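Local structure of outer membrane protein assembly factor BamA (Haemophilus ducreyi, 4K3C) at residues E279-K284 and T467-S472; R321-T326 and Q497-I502; G407-Y412 and Q423-G428; L438-P443 and V453-F458. The protein is the barrel with the last POTRA domains of BamA, probably part of the Bam complex that assembles and inserts beta-barrel proteins into the outer membrane. One frame throughout, in Å; residues are numbered along the deposited sequence.

How the contacts relate
All four contacts belong to the transmembrane barrel of an Omp85 protein, two at each end. Contacts 1 and 3 touch one another among the extracellular loops, their centres about 10 Å apart. Contact 3, the more buried, is built on backbone hydrogen bonds inside a single loop; contact 1, partly buried, joins two other loops by aromatic rings and aliphatic carbon. Contacts 2 and 4 also touch, at the periplasmic end, where strands 453-465 and 489-500 are neighbours in the barrel wall and Arg454 also reaches the turn of contact 2. Contact 4 is regular strand pairing, whereas contact 2 is a surface contact in which a turn lies against the wall through rings and glutamine side chains.

Contact 1. Residues E279-K284 and T467-S472; sequences EYTREK and TKWKQS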
loop_
_atom_site.group_PDB
_atom_site.type_symbol
_atom_site.label_atom_id
_atom_site.label_comp_id
_atom_site.label_asym_id
_atom_site.label_seq_id
_atom_site.Cartn_x
_atom_site.Cartn_y
_atom_site.Cartn_z
ATOM N N GLU A 279 -5.334 -19.707 31.579
ATOM C CA GLU A 279 -6.519 -18.996 32.018
ATOM C C GLU A 279 -7.814 -19.546 31.399
ATOM O O GLU A 279 -7.795 -20.418 30.537
ATOM C CB GLU A 279 -6.370 -17.485 31.797
ATOM C CG GLU A 279 -6.573 -17.017 30.377
ATOM C CD GLU A 279 -8.034 -16.918 30.012
ATOM O OE1 GLU A 279 -8.445 -17.631 29.082
ATOM O OE2 GLU A 279 -8.777 -16.170 30.681
ATOM N N TYR A 280 -8.930 -18.982 31.837
ATOM C CA TYR A 280 -10.261 -19.527 31.610
ATOM C C TYR A 280 -10.688 -19.707 30.154
ATOM O O TYR A 280 -10.924 -20.831 29.720
ATOM C CB TYR A 280 -11.272 -18.662 32.356
ATOM C CG TYR A 280 -12.689 -19.068 32.116
ATOM C CD1 TYR A 280 -13.227 -20.155 32.764
ATOM C CD2 TYR A 280 -13.497 -18.348 31.250
ATOM C CE1 TYR A 280 -14.524 -20.526 32.550
ATOM C CE2 TYR A 280 -14.801 -18.710 31.032
ATOM C CZ TYR A 280 -15.306 -19.803 31.685
ATOM O OH TYR A 280 -16.598 -20.176 31.463
ATOM N N THR A 281 -10.808 -18.605 29.417
ATOM C CA THR A 281 -11.182 -18.645 28.003
ATOM C C THR A 281 -10.182 -19.425 27.153
ATOM O O THR A 281 -10.559 -20.131 26.209
ATOM C CB THR A 281 -11.288 -17.236 27.448
ATOM O OG1 THR A 281 -12.470 -16.622 27.970
ATOM C CG2 THR A 281 -11.345 -17.250 25.914
ATOM N N ARG A 282 -8.902 -19.295 27.487
ATOM C CA ARG A 282 -7.855 -20.017 26.773
ATOM C C ARG A 282 -8.020 -21.506 26.911
ATOM O O ARG A 282 -7.865 -22.229 25.936
ATOM C CB ARG A 282 -6.490 -19.643 27.305
ATOM C CG ARG A 282 -5.998 -18.322 26.814
ATOM C CD ARG A 282 -4.627 -18.098 27.372
ATOM N NE ARG A 282 -3.987 -16.924 26.814
ATOM C CZ ARG A 282 -2.940 -16.338 27.370
ATOM N NH1 ARG A 282 -2.434 -16.829 28.504
ATOM N NH2 ARG A 282 -2.410 -15.269 26.793
ATOM N N GLU A 283 -8.313 -21.951 28.132
ATOM C CA GLU A 283 -8.522 -23.371 28.424
ATOM C C GLU A 283 -9.571 -23.961 27.487
ATOM O O GLU A 283 -9.430 -25.086 26.973
ATOM C CB GLU A 283 -8.963 -23.562 29.881
ATOM C CG GLU A 283 -7.890 -24.145 30.785
ATOM C CD GLU A 283 -8.318 -25.437 31.394
ATOM O OE1 GLU A 283 -9.162 -26.106 30.771
ATOM O OE2 GLU A 283 -7.833 -25.782 32.493
ATOM N N LYS A 284 -10.611 -23.167 27.262
ATOM C CA LYS A 284 -11.717 -23.545 26.412
ATOM C C LYS A 284 -11.197 -23.893 25.030
ATOM O O LYS A 284 -11.740 -24.772 24.366
ATOM C CB LYS A 284 -12.698 -22.386 26.344
ATOM C CG LYS A 284 -14.096 -22.781 26.030
ATOM C CD LYS A 284 -15.036 -21.706 26.519
ATOM C CE LYS A 284 -14.905 -21.504 28.011
ATOM N NZ LYS A 284 -15.974 -20.600 28.522
ATOM N N THR A 467 -17.969 -12.355 21.734
ATOM C CA THR A 467 -19.304 -12.844 21.383
ATOM C C THR A 467 -19.743 -14.107 22.120
ATOM O O THR A 467 -20.937 -14.334 22.292
ATOM C CB THR A 467 -19.426 -13.143 19.893
ATOM O OG1 THR A 467 -18.543 -14.225 19.560
ATOM C CG2 THR A 467 -19.070 -11.915 19.073
ATOM N N LYS A 468 -18.818 -14.948 22.556
ATOM C CA LYS A 468 -19.279 -16.193 23.153
ATOM C C LYS A 468 -19.383 -16.122 24.672
ATOM O O LYS A 468 -19.784 -17.094 25.311
ATOM C CB LYS A 468 -18.422 -17.378 22.692
ATOM C CG LYS A 468 -18.192 -17.397 21.183
ATOM C CD LYS A 468 -17.870 -18.783 20.659
ATOM C CE LYS A 468 -17.139 -18.727 19.313
ATOM N NZ LYS A 468 -15.646 -18.796 19.457
ATOM N N TRP A 469 -19.051 -14.963 25.245
ATOM C CA TRP A 469 -19.008 -14.812 26.703
ATOM C C TRP A 469 -20.390 -15.013 27.400
ATOM O O TRP A 469 -20.489 -15.170 28.635
ATOM C CB TRP A 469 -18.320 -13.499 27.110
ATOM C CG TRP A 469 -18.261 -13.356 28.604
ATOM C CD1 TRP A 469 -19.156 -12.699 29.400
ATOM C CD2 TRP A 469 -17.294 -13.939 29.490
ATOM N NE1 TRP A 469 -18.800 -12.823 30.720
ATOM C CE2 TRP A 469 -17.660 -13.576 30.804
ATOM C CE3 TRP A 469 -16.150 -14.725 29.301
ATOM C CZ2 TRP A 469 -16.928 -13.971 31.920
ATOM C CZ3 TRP A 469 -15.424 -15.116 30.406
ATOM C CH2 TRP A 469 -15.815 -14.732 31.703
ATOM N N LYS A 470 -21.445 -15.044 26.591
ATOM C CA LYS A 470 -22.777 -15.351 27.084
ATOM C C LYS A 470 -22.821 -16.743 27.707
ATOM O O LYS A 470 -23.476 -16.943 28.729
ATOM C CB LYS A 470 -23.786 -15.263 25.944
ATOM C CG LYS A 470 -23.606 -14.028 25.070
ATOM C CD LYS A 470 -24.674 -13.960 23.979
ATOM C CE LYS A 470 -24.651 -15.195 23.091
ATOM N NZ LYS A 470 -25.611 -15.108 21.951
ATOM N N GLN A 471 -22.111 -17.697 27.100
ATOM C CA GLN A 471 -22.094 -19.089 27.571
ATOM C C GLN A 471 -21.429 -19.201 28.936
ATOM O O GLN A 471 -21.592 -20.200 29.633
ATOM C CB GLN A 471 -21.347 -19.995 26.587
ATOM C CG GLN A 471 -21.709 -19.806 25.122
ATOM C CD GLN A 471 -20.971 -20.778 24.219
ATOM O OE1 GLN A 471 -20.864 -21.966 24.529
ATOM N NE2 GLN A 471 -20.448 -20.278 23.100
ATOM N N SER A 472 -20.678 -18.170 29.307
ATOM C CA SER A 472 -19.941 -18.165 30.558
ATOM C C SER A 472 -20.401 -17.037 31.481
ATOM O O SER A 472 -19.847 -16.859 32.566
ATOM C CB SER A 472 -18.448 -18.000 30.269
ATOM O OG SER A 472 -18.126 -18.477 28.973
#
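Tyr280 and Trp469 carry this contact, with Tyr280 CE2 3.7 Å from Trp469 CZ3. Their planes are inclined at 74° with the ring centroids 5.8 Å apart, an oblique meeting. Ser472 sits beside the same tyrosine, near the plane of its ring: its CB lies by Tyr280 OH, and a small residue suits a spot that touches both the phenol edge and one indole face. Thr281 OG1 comes to the indole edge, near its plane, 4.1 Å from Trp469 CZ3. Lys284 bends at chi3 (-60°), which brings its NZ back along the helix to a weak hydrogen bond with Tyr280 OH at 3.0 Å.

Further out, both rings have aromatic neighbours: Tyr476 packs edge-to-face with Tyr280, and Phe482 does so with Trp469. The helix that presents Tyr280 begins at Glu279, an N-cap residue whose OE1 faces Arg282 N, although the modelled capping distance is too short to be trusted in detail, while its OE2 takes the backbone N-H of Ile411. Glutamate suits the place because a carboxylate can face both the helix start and Ile411 N. Tyr280 N is probably bonded to Ile411 O as well, which ties the start of the helix to strand 409-412. Interlocked extracellular loops of this kind, here the helical fourth against the seventh, are characteristic of the dome over a BamA barrel.

Contact 2. Residues R321-T326 and Q497-I502; sequences RGYFPT and QWQSPI
The hydroxyl of Tyr323 is hydrogen-bonded to Asn452 OD1, and this polar tether holds a ring whose face rests on Gln499. The contact sits at the periplasmic rim of the Omp85 barrel, where the turn between strands 303-317 and 328-338 lies against the end of strand 489-500. Between the two segments the meeting is one of van der Waals packing. Gln499 bends at chi2 (-78°), and its CG stands over the tyrosine ring, 3.3 Å from Tyr323 CE1, with the amide carbon CD higher, 4.0 Å above the plane; amide and ring planes differ by 31°. Glutamine suits this rim position, since its methylenes can lie on an aromatic face while the amide remains polar at a surface.

The opposite face of the Tyr323 ring has Arg321 NH1 near its rim, so the phenol is flanked on both sides. The arginine lies back over its own turn, where that NH1 makes a weak hydrogen bond to Tyr323 O.

Phe324 is the buried member. Its CG stands beside the backbone N (chi1 -58°), and its far edge reaches the strand. Gln497 runs past in the opposite direction, its chain extended beyond CG, and this CG is 3.6 Å from Phe324 CZ. A phenylalanine suits this buried place, having carbon alone to bury. Strand 489-500 ends in an ST turn: Ser500 OG accepts from Ile502 N at 3.2 Å.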
loop_
_atom_site.group_PDB
_atom_site.type_symbol
_atom_site.label_atom_id
_atom_site.label_comp_id
_atom_site.label_asym_id
_atom_site.label_seq_id
_atom_site.Cartn_x
_atom_site.Cartn_y
_atom_site.Cartn_z
ATOM N N ARG A 321 -2.637 12.288 -1.926
ATOM C CA ARG A 321 -1.243 12.423 -1.550
ATOM C C ARG A 321 -0.628 11.203 -0.888
ATOM O O ARG A 321 -1.311 10.417 -0.244
ATOM C CB ARG A 321 -1.081 13.609 -0.635
ATOM C CG ARG A 321 -1.184 14.902 -1.346
ATOM C CD ARG A 321 -0.406 16.011 -0.667
ATOM N NE ARG A 321 0.549 15.564 0.333
ATOM C CZ ARG A 321 0.976 16.331 1.324
ATOM N NH1 ARG A 321 1.842 15.862 2.202
ATOM N NH2 ARG A 321 0.526 17.567 1.439
ATOM N N GLY A 322 0.683 11.064 -1.060
ATOM C CA GLY A 322 1.413 9.995 -0.421
ATOM C C GLY A 322 1.172 10.058 1.071
ATOM O O GLY A 322 0.434 9.247 1.624
ATOM N N TYR A 323 1.786 11.032 1.731
ATOM C CA TYR A 323 1.537 11.234 3.152
ATOM C C TYR A 323 0.819 12.571 3.401
ATOM O O TYR A 323 0.952 13.519 2.622
ATOM C CB TYR A 323 2.828 11.103 3.966
ATOM C CG TYR A 323 3.801 12.220 3.742
ATOM C CD1 TYR A 323 3.755 13.363 4.524
ATOM C CD2 TYR A 323 4.769 12.142 2.750
ATOM C CE1 TYR A 323 4.641 14.411 4.324
ATOM C CE2 TYR A 323 5.669 13.186 2.547
ATOM C CZ TYR A 323 5.597 14.316 3.345
ATOM O OH TYR A 323 6.465 15.365 3.176
ATOM N N PHE A 324 0.057 12.622 4.491
ATOM C CA PHE A 324 -0.869 13.731 4.791
ATOM C C PHE A 324 -1.900 13.988 3.692
ATOM O O PHE A 324 -2.005 15.106 3.194
ATOM C CB PHE A 324 -0.132 15.035 5.141
ATOM C CG PHE A 324 0.808 14.911 6.305
ATOM C CD1 PHE A 324 0.675 13.871 7.227
ATOM C CD2 PHE A 324 1.841 15.818 6.470
ATOM C CE1 PHE A 324 1.550 13.736 8.298
ATOM C CE2 PHE A 324 2.727 15.695 7.546
ATOM C CZ PHE A 324 2.575 14.652 8.463
ATOM N N PRO A 325 -2.682 12.957 3.327
ATOM C CA PRO A 325 -3.701 13.159 2.300
ATOM C C PRO A 325 -4.588 14.292 2.740
ATOM O O PRO A 325 -4.762 14.501 3.936
ATOM C CB PRO A 325 -4.505 11.857 2.337
ATOM C CG PRO A 325 -3.614 10.875 2.966
ATOM C CD PRO A 325 -2.828 11.647 3.975
ATOM N N THR A 326 -5.124 15.035 1.789
ATOM C CA THR A 326 -5.946 16.173 2.136
ATOM C C THR A 326 -7.378 15.951 1.639
ATOM O O THR A 326 -8.327 16.564 2.133
ATOM C CB THR A 326 -5.303 17.496 1.642
ATOM O OG1 THR A 326 -6.142 18.609 1.966
ATOM C CG2 THR A 326 -5.015 17.463 0.139
ATOM N N GLN A 497 2.011 15.517 14.096
ATOM C CA GLN A 497 2.982 14.686 13.423
ATOM C C GLN A 497 3.847 15.471 12.470
ATOM O O GLN A 497 3.443 16.513 11.963
ATOM C CB GLN A 497 2.355 13.459 12.769
ATOM C CG GLN A 497 1.311 13.706 11.753
ATOM C CD GLN A 497 0.389 12.509 11.650
ATOM O OE1 GLN A 497 0.091 11.867 12.658
ATOM N NE2 GLN A 497 -0.060 12.195 10.439
ATOM N N TRP A 498 5.062 14.985 12.270
ATOM C CA TRP A 498 5.903 15.586 11.265
ATOM C C TRP A 498 6.938 14.668 10.612
ATOM O O TRP A 498 7.516 13.775 11.240
ATOM C CB TRP A 498 6.443 16.964 11.714
ATOM C CG TRP A 498 7.747 17.036 12.416
ATOM C CD1 TRP A 498 8.022 16.635 13.688
ATOM C CD2 TRP A 498 8.946 17.632 11.913
ATOM N NE1 TRP A 498 9.337 16.909 14.000
ATOM C CE2 TRP A 498 9.926 17.521 12.927
ATOM C CE3 TRP A 498 9.293 18.226 10.699
ATOM C CZ2 TRP A 498 11.221 17.980 12.767
ATOM C CZ3 TRP A 498 10.574 18.689 10.542
ATOM C CH2 TRP A 498 11.530 18.555 11.570
ATOM N N GLN A 499 7.103 14.880 9.313
ATOM C CA GLN A 499 8.068 14.156 8.519
ATOM C C GLN A 499 9.341 14.957 8.563
ATOM O O GLN A 499 9.569 15.808 7.708
ATOM C CB GLN A 499 7.570 14.027 7.083
ATOM C CG GLN A 499 6.218 13.320 6.975
ATOM C CD GLN A 499 6.312 11.804 7.108
ATOM O OE1 GLN A 499 5.547 11.187 7.853
ATOM N NE2 GLN A 499 7.248 11.199 6.378
ATOM N N SER A 500 10.153 14.698 9.585
ATOM C CA SER A 500 11.437 15.365 9.742
ATOM C C SER A 500 12.407 14.854 8.691
ATOM O O SER A 500 12.138 13.844 8.035
ATOM C CB SER A 500 12.007 15.105 11.137
ATOM O OG SER A 500 12.485 13.777 11.252
ATOM N N PRO A 501 13.545 15.545 8.524
ATOM C CA PRO A 501 14.556 15.022 7.596
ATOM C C PRO A 501 15.245 13.731 8.061
ATOM O O PRO A 501 16.120 13.256 7.345
ATOM C CB PRO A 501 15.573 16.166 7.509
ATOM C CG PRO A 501 14.796 17.392 7.885
ATOM C CD PRO A 501 13.846 16.928 8.941
ATOM N N ILE A 502 14.863 13.181 9.214
ATOM C CA ILE A 502 15.464 11.947 9.721
ATOM C C ILE A 502 14.450 10.814 9.733
ATOM O O ILE A 502 14.797 9.661 9.966
ATOM C CB ILE A 502 16.005 12.120 11.158
ATOM C CG1 ILE A 502 14.898 11.875 12.190
ATOM C CG2 ILE A 502 16.593 13.503 11.335
ATOM C CD1 ILE A 502 15.408 11.570 13.588
#

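Contact 3. Residues G407-Y412 and Q423-G428; sequences GPKAIY and QDVIGG
Lys409 crosses the chain of residues 423-425, touching it from CB to NZ. Its CB is 3.8 Å from Asp424 O; the chain then bends at chi2 (-48°), which lays CD alongside the carbonyl oxygens of Gln423 and Asp424. CE passes Val425, 3.8 Å from its CG2, and NZ ends at a weak hydrogen bond to Gln423 OE1, on a side chain that is poorly ordered. A long aliphatic chain with a charged end suits a place that starts against backbone carbonyls and finishes beside the exposed Gln423.

The setting is the long extracellular loop between strands 366-378 and 430-440, the sixth loop of the BamA barrel, which folds back on itself as a short antiparallel hairpin of strands 409-412 and 420-422. Here the returning chain turns a corner at Gln423 and Asp424 and keeps to the same partner: Lys409 and Val425 form a non-hydrogen-bonded pair, and Ala410 N donates to Asp424 O at 2.9 Å.

Pro408 O is gripped twice, by Ile426 N at 2.8 Å in the carbonyl plane and by Gly427 N at 3.3 Å, tilted from it. Gly427 has a positive phi at which a CB would be jammed against the carbonyl O of Ile426, and the residue packs against the Pro408 ring, whose CG is 3.4 Å from Gly427 O. Ala410 CB and Ile426 CG1 add a small apolar touch.

Asp424 OD2 also accepts from Ala239 N. Tyr412 OH donates to that OD2 at 2.7 Å, arriving 37° out of the carboxylate plane.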
loop_
_atom_site.group_PDB
_atom_site.type_symbol
_atom_site.label_atom_id
_atom_site.label_comp_id
_atom_site.label_asym_id
_atom_site.label_seq_id
_atom_site.Cartn_x
_atom_site.Cartn_y
_atom_site.Cartn_z
ATOM N N GLY A 407 -10.033 -4.825 26.049
ATOM C CA GLY A 407 -10.702 -6.050 25.645
ATOM C C GLY A 407 -11.022 -6.914 26.849
ATOM O O GLY A 407 -10.797 -6.488 27.980
ATOM N N PRO A 408 -11.528 -8.139 26.617
ATOM C CA PRO A 408 -11.835 -9.032 27.745
ATOM C C PRO A 408 -10.613 -9.335 28.616
ATOM O O PRO A 408 -9.493 -9.471 28.118
ATOM C CB PRO A 408 -12.350 -10.309 27.069
ATOM C CG PRO A 408 -12.802 -9.870 25.703
ATOM C CD PRO A 408 -11.880 -8.740 25.317
ATOM N N LYS A 409 -10.846 -9.429 29.922
ATOM C CA LYS A 409 -9.792 -9.683 30.896
ATOM C C LYS A 409 -9.553 -11.175 31.139
ATOM O O LYS A 409 -10.466 -11.997 31.017
ATOM C CB LYS A 409 -10.128 -8.974 32.210
ATOM C CG LYS A 409 -10.228 -7.454 32.072
ATOM C CD LYS A 409 -9.026 -6.874 31.317
ATOM C CE LYS A 409 -9.144 -5.370 31.082
ATOM N NZ LYS A 409 -9.241 -4.576 32.350
ATOM N N ALA A 410 -8.319 -11.519 31.488
ATOM C CA ALA A 410 -7.968 -12.899 31.807
ATOM C C ALA A 410 -8.552 -13.323 33.150
ATOM O O ALA A 410 -8.807 -12.492 34.007
ATOM C CB ALA A 410 -6.452 -13.059 31.825
ATOM N N ILE A 411 -8.763 -14.621 33.329
ATOM C CA ILE A 411 -9.156 -15.164 34.630
ATOM C C ILE A 411 -8.328 -16.411 34.930
ATOM O O ILE A 411 -8.631 -17.510 34.448
ATOM C CB ILE A 411 -10.650 -15.531 34.685
ATOM C CG1 ILE A 411 -11.510 -14.327 34.308
ATOM C CG2 ILE A 411 -11.026 -16.062 36.072
ATOM C CD1 ILE A 411 -12.957 -14.688 34.085
ATOM N N TYR A 412 -7.283 -16.234 35.730
ATOM C CA TYR A 412 -6.336 -17.311 35.989
ATOM C C TYR A 412 -6.801 -18.280 37.069
ATOM O O TYR A 412 -7.869 -18.110 37.661
ATOM C CB TYR A 412 -4.970 -16.741 36.351
ATOM C CG TYR A 412 -4.415 -15.811 35.301
ATOM C CD1 TYR A 412 -4.175 -16.256 34.016
ATOM C CD2 TYR A 412 -4.122 -14.496 35.600
ATOM C CE1 TYR A 412 -3.674 -15.415 33.053
ATOM C CE2 TYR A 412 -3.614 -13.650 34.653
ATOM C CZ TYR A 412 -3.393 -14.110 33.378
ATOM O OH TYR A 412 -2.878 -13.249 32.431
ATOM N N GLN A 423 -6.216 -8.166 35.529
ATOM C CA GLN A 423 -6.314 -6.916 34.791
ATOM C C GLN A 423 -5.817 -7.122 33.365
ATOM O O GLN A 423 -6.220 -6.403 32.451
ATOM C CB GLN A 423 -5.513 -5.810 35.481
ATOM C CG GLN A 423 -6.149 -4.418 35.388
ATOM C CD GLN A 423 -7.502 -4.331 36.095
ATOM O OE1 GLN A 423 -8.539 -4.695 35.530
ATOM N NE2 GLN A 423 -7.495 -3.836 37.333
ATOM N N ASP A 424 -4.939 -8.108 33.196
ATOM C CA ASP A 424 -4.431 -8.505 31.888
ATOM C C ASP A 424 -5.517 -8.620 30.823
ATOM O O ASP A 424 -6.554 -9.255 31.041
ATOM C CB ASP A 424 -3.762 -9.870 32.005
ATOM C CG ASP A 424 -2.581 -9.857 32.929
ATOM O OD1 ASP A 424 -2.515 -8.921 33.750
ATOM O OD2 ASP A 424 -1.733 -10.782 32.831
ATOM N N VAL A 425 -5.266 -8.031 29.660
ATOM C CA VAL A 425 -6.175 -8.188 28.536
ATOM C C VAL A 425 -5.901 -9.489 27.793
ATOM O O VAL A 425 -4.837 -9.677 27.214
ATOM C CB VAL A 425 -6.056 -7.008 27.572
ATOM C CG1 VAL A 425 -6.659 -7.342 26.213
ATOM C CG2 VAL A 425 -6.736 -5.796 28.177
ATOM N N ILE A 426 -6.871 -10.391 27.817
ATOM C CA ILE A 426 -6.749 -11.671 27.125
ATOM C C ILE A 426 -7.249 -11.566 25.665
ATOM O O ILE A 426 -6.869 -12.365 24.817
ATOM C CB ILE A 426 -7.465 -12.791 27.938
ATOM C CG1 ILE A 426 -6.582 -14.029 28.060
ATOM C CG2 ILE A 426 -8.881 -13.090 27.423
ATOM C CD1 ILE A 426 -5.780 -14.347 26.818
ATOM N N GLY A 427 -8.090 -10.574 25.370
ATOM C CA GLY A 427 -8.499 -10.306 24.004
ATOM C C GLY A 427 -9.857 -10.868 23.622
ATOM O O GLY A 427 -10.384 -11.744 24.314
ATOM N N GLY A 428 -10.418 -10.377 22.512
ATOM C CA GLY A 428 -11.757 -10.754 22.089
ATOM C C GLY A 428 -11.861 -11.008 20.601
ATOM O O GLY A 428 -10.925 -10.692 19.872
#

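Contact 4. Residues L438-P443 and V453-F458; sequences LIIPAP and VRTSVF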
loop_
_atom_site.group_PDB
_atom_site.type_symbol
_atom_site.label_atom_id
_atom_site.label_comp_id
_atom_site.label_asym_id
_atom_site.label_seq_id
_atom_site.Cartn_x
_atom_site.Cartn_y
_atom_site.Cartn_z
ATOM N N LEU A 438 -10.263 16.924 13.501
ATOM C CA LEU A 438 -10.086 18.181 12.780
ATOM C C LEU A 438 -8.601 18.489 12.617
ATOM O O LEU A 438 -7.914 18.773 13.586
ATOM C CB LEU A 438 -10.742 19.351 13.524
ATOM C CG LEU A 438 -11.367 20.460 12.667
ATOM C CD1 LEU A 438 -11.121 21.784 13.294
ATOM C CD2 LEU A 438 -10.878 20.458 11.232
ATOM N N ILE A 439 -8.122 18.440 11.382
ATOM C CA ILE A 439 -6.774 18.878 11.061
ATOM C C ILE A 439 -6.750 20.373 10.850
ATOM O O ILE A 439 -7.345 20.882 9.912
ATOM C CB ILE A 439 -6.333 18.272 9.755
ATOM C CG1 ILE A 439 -6.292 16.761 9.882
ATOM C CG2 ILE A 439 -5.011 18.813 9.364
ATOM C CD1 ILE A 439 -6.148 16.089 8.568
ATOM N N ILE A 440 -6.058 21.094 11.709
ATOM C CA ILE A 440 -5.982 22.533 11.537
ATOM C C ILE A 440 -4.548 22.896 11.159
ATOM O O ILE A 440 -3.638 22.091 11.337
ATOM C CB ILE A 440 -6.454 23.281 12.812
ATOM C CG1 ILE A 440 -5.324 23.366 13.847
ATOM C CG2 ILE A 440 -7.674 22.597 13.398
ATOM C CD1 ILE A 440 -5.181 22.119 14.701
ATOM N N PRO A 441 -4.341 24.095 10.597
ATOM C CA PRO A 441 -2.976 24.520 10.270
ATOM C C PRO A 441 -2.096 24.539 11.509
ATOM O O PRO A 441 -2.587 24.909 12.586
ATOM C CB PRO A 441 -3.179 25.947 9.768
ATOM C CG PRO A 441 -4.570 25.950 9.219
ATOM C CD PRO A 441 -5.350 25.062 10.122
ATOM N N ALA A 442 -0.827 24.153 11.355
ATOM C CA ALA A 442 0.119 24.116 12.467
ATOM C C ALA A 442 0.534 25.515 12.831
ATOM O O ALA A 442 1.092 26.224 11.992
ATOM C CB ALA A 442 1.333 23.330 12.083
ATOM N N PRO A 443 0.258 25.935 14.079
ATOM C CA PRO A 443 0.691 27.285 14.471
ATOM C C PRO A 443 2.212 27.363 14.622
ATOM O O PRO A 443 2.875 26.333 14.755
ATOM C CB PRO A 443 -0.023 27.522 15.812
ATOM C CG PRO A 443 -0.317 26.148 16.340
ATOM C CD PRO A 443 -0.539 25.270 15.127
ATOM N N VAL A 453 4.301 18.995 8.511
ATOM C CA VAL A 453 3.678 18.867 9.823
ATOM C C VAL A 453 2.164 18.995 9.753
ATOM O O VAL A 453 1.631 19.835 9.022
ATOM C CB VAL A 453 4.255 19.869 10.826
ATOM C CG1 VAL A 453 4.999 20.958 10.081
ATOM C CG2 VAL A 453 3.156 20.412 11.733
ATOM N N ARG A 454 1.505 18.126 10.514
ATOM C CA ARG A 454 0.065 17.992 10.560
ATOM C C ARG A 454 -0.420 18.021 12.008
ATOM O O ARG A 454 -0.229 17.065 12.759
ATOM C CB ARG A 454 -0.345 16.678 9.889
ATOM C CG ARG A 454 -1.731 16.151 10.274
ATOM C CD ARG A 454 -2.354 15.380 9.133
ATOM N NE ARG A 454 -2.692 16.282 8.041
ATOM C CZ ARG A 454 -3.305 15.902 6.928
ATOM N NH1 ARG A 454 -3.593 16.797 5.993
ATOM N NH2 ARG A 454 -3.647 14.632 6.764
ATOM N N THR A 455 -1.040 19.124 12.404
ATOM C CA THR A 455 -1.628 19.213 13.727
ATOM C C THR A 455 -3.129 18.940 13.643
ATOM O O THR A 455 -3.757 19.266 12.641
ATOM C CB THR A 455 -1.389 20.587 14.330
ATOM O OG1 THR A 455 -1.864 21.576 13.417
ATOM C CG2 THR A 455 0.095 20.796 14.563
ATOM N N SER A 456 -3.698 18.335 14.683
ATOM C CA SER A 456 -5.095 17.931 14.648
ATOM C C SER A 456 -5.690 17.779 16.036
ATOM O O SER A 456 -4.969 17.726 17.027
ATOM C CB SER A 456 -5.241 16.611 13.900
ATOM O OG SER A 456 -4.477 15.589 14.518
ATOM N N VAL A 457 -7.012 17.709 16.097
ATOM C CA VAL A 457 -7.723 17.475 17.343
ATOM C C VAL A 457 -8.729 16.396 17.046
ATOM O O VAL A 457 -9.414 16.448 16.018
ATOM C CB VAL A 457 -8.434 18.738 17.830
ATOM C CG1 VAL A 457 -9.436 18.400 18.918
ATOM C CG2 VAL A 457 -7.400 19.761 18.327
ATOM N N PHE A 458 -8.816 15.399 17.918
ATOM C CA PHE A 458 -9.454 14.150 17.510
ATOM C C PHE A 458 -10.363 13.608 18.602
ATOM O O PHE A 458 -10.284 14.027 19.772
ATOM C CB PHE A 458 -8.389 13.085 17.121
ATOM C CG PHE A 458 -7.556 12.638 18.275
ATOM C CD1 PHE A 458 -7.969 11.592 19.080
ATOM C CD2 PHE A 458 -6.380 13.291 18.594
ATOM C CE1 PHE A 458 -7.231 11.207 20.170
ATOM C CE2 PHE A 458 -5.628 12.898 19.683
ATOM C CZ PHE A 458 -6.059 11.853 20.470
#
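Strands 438-440 and 453-458 run antiparallel, their axes 4.5 Å apart at closest approach, and Leu438 and Val457 form a hydrogen-bonded pair through Leu438 N to Val457 O at 2.7 Å and Val457 N to Leu438 O at 2.9 Å. The next pair, Ile439 with Ser456, is non-hydrogen-bonded. Beyond it Thr455 adds a side-chain bond: with its OG1 between the backbone N and the carbonyl carbon (chi1 54°), the hydroxyl donates to Ile440 O at 2.8 Å from well above the carbonyl plane. Threonine suits the spot, because its CG2 also packs against Ala442, 3.8 Å from that CB.

These are adjacent strands of the Omp85 barrel at its periplasmic end, joined by the loop 441-452. Alternation sends Leu438 and Val457 to one face of the wall, probably toward lipid, and Ile439 and Ser456 to the other. On that second face Ile439 CD1 stands over the centre of the Arg454 guanidinium, 3.3 Å from CZ, so a methyl group meets the flat side of the cation and its N-H groups are left to bond round the rim. Arg454 NH2 uses one of them on Pro325 O, in the turn before strand 328-338. Ser456 OG is hydrogen-bonded to Glu437 OE2. Past the paired strands, Ala442 CB reaches Val453 CG2 at 3.5 Å.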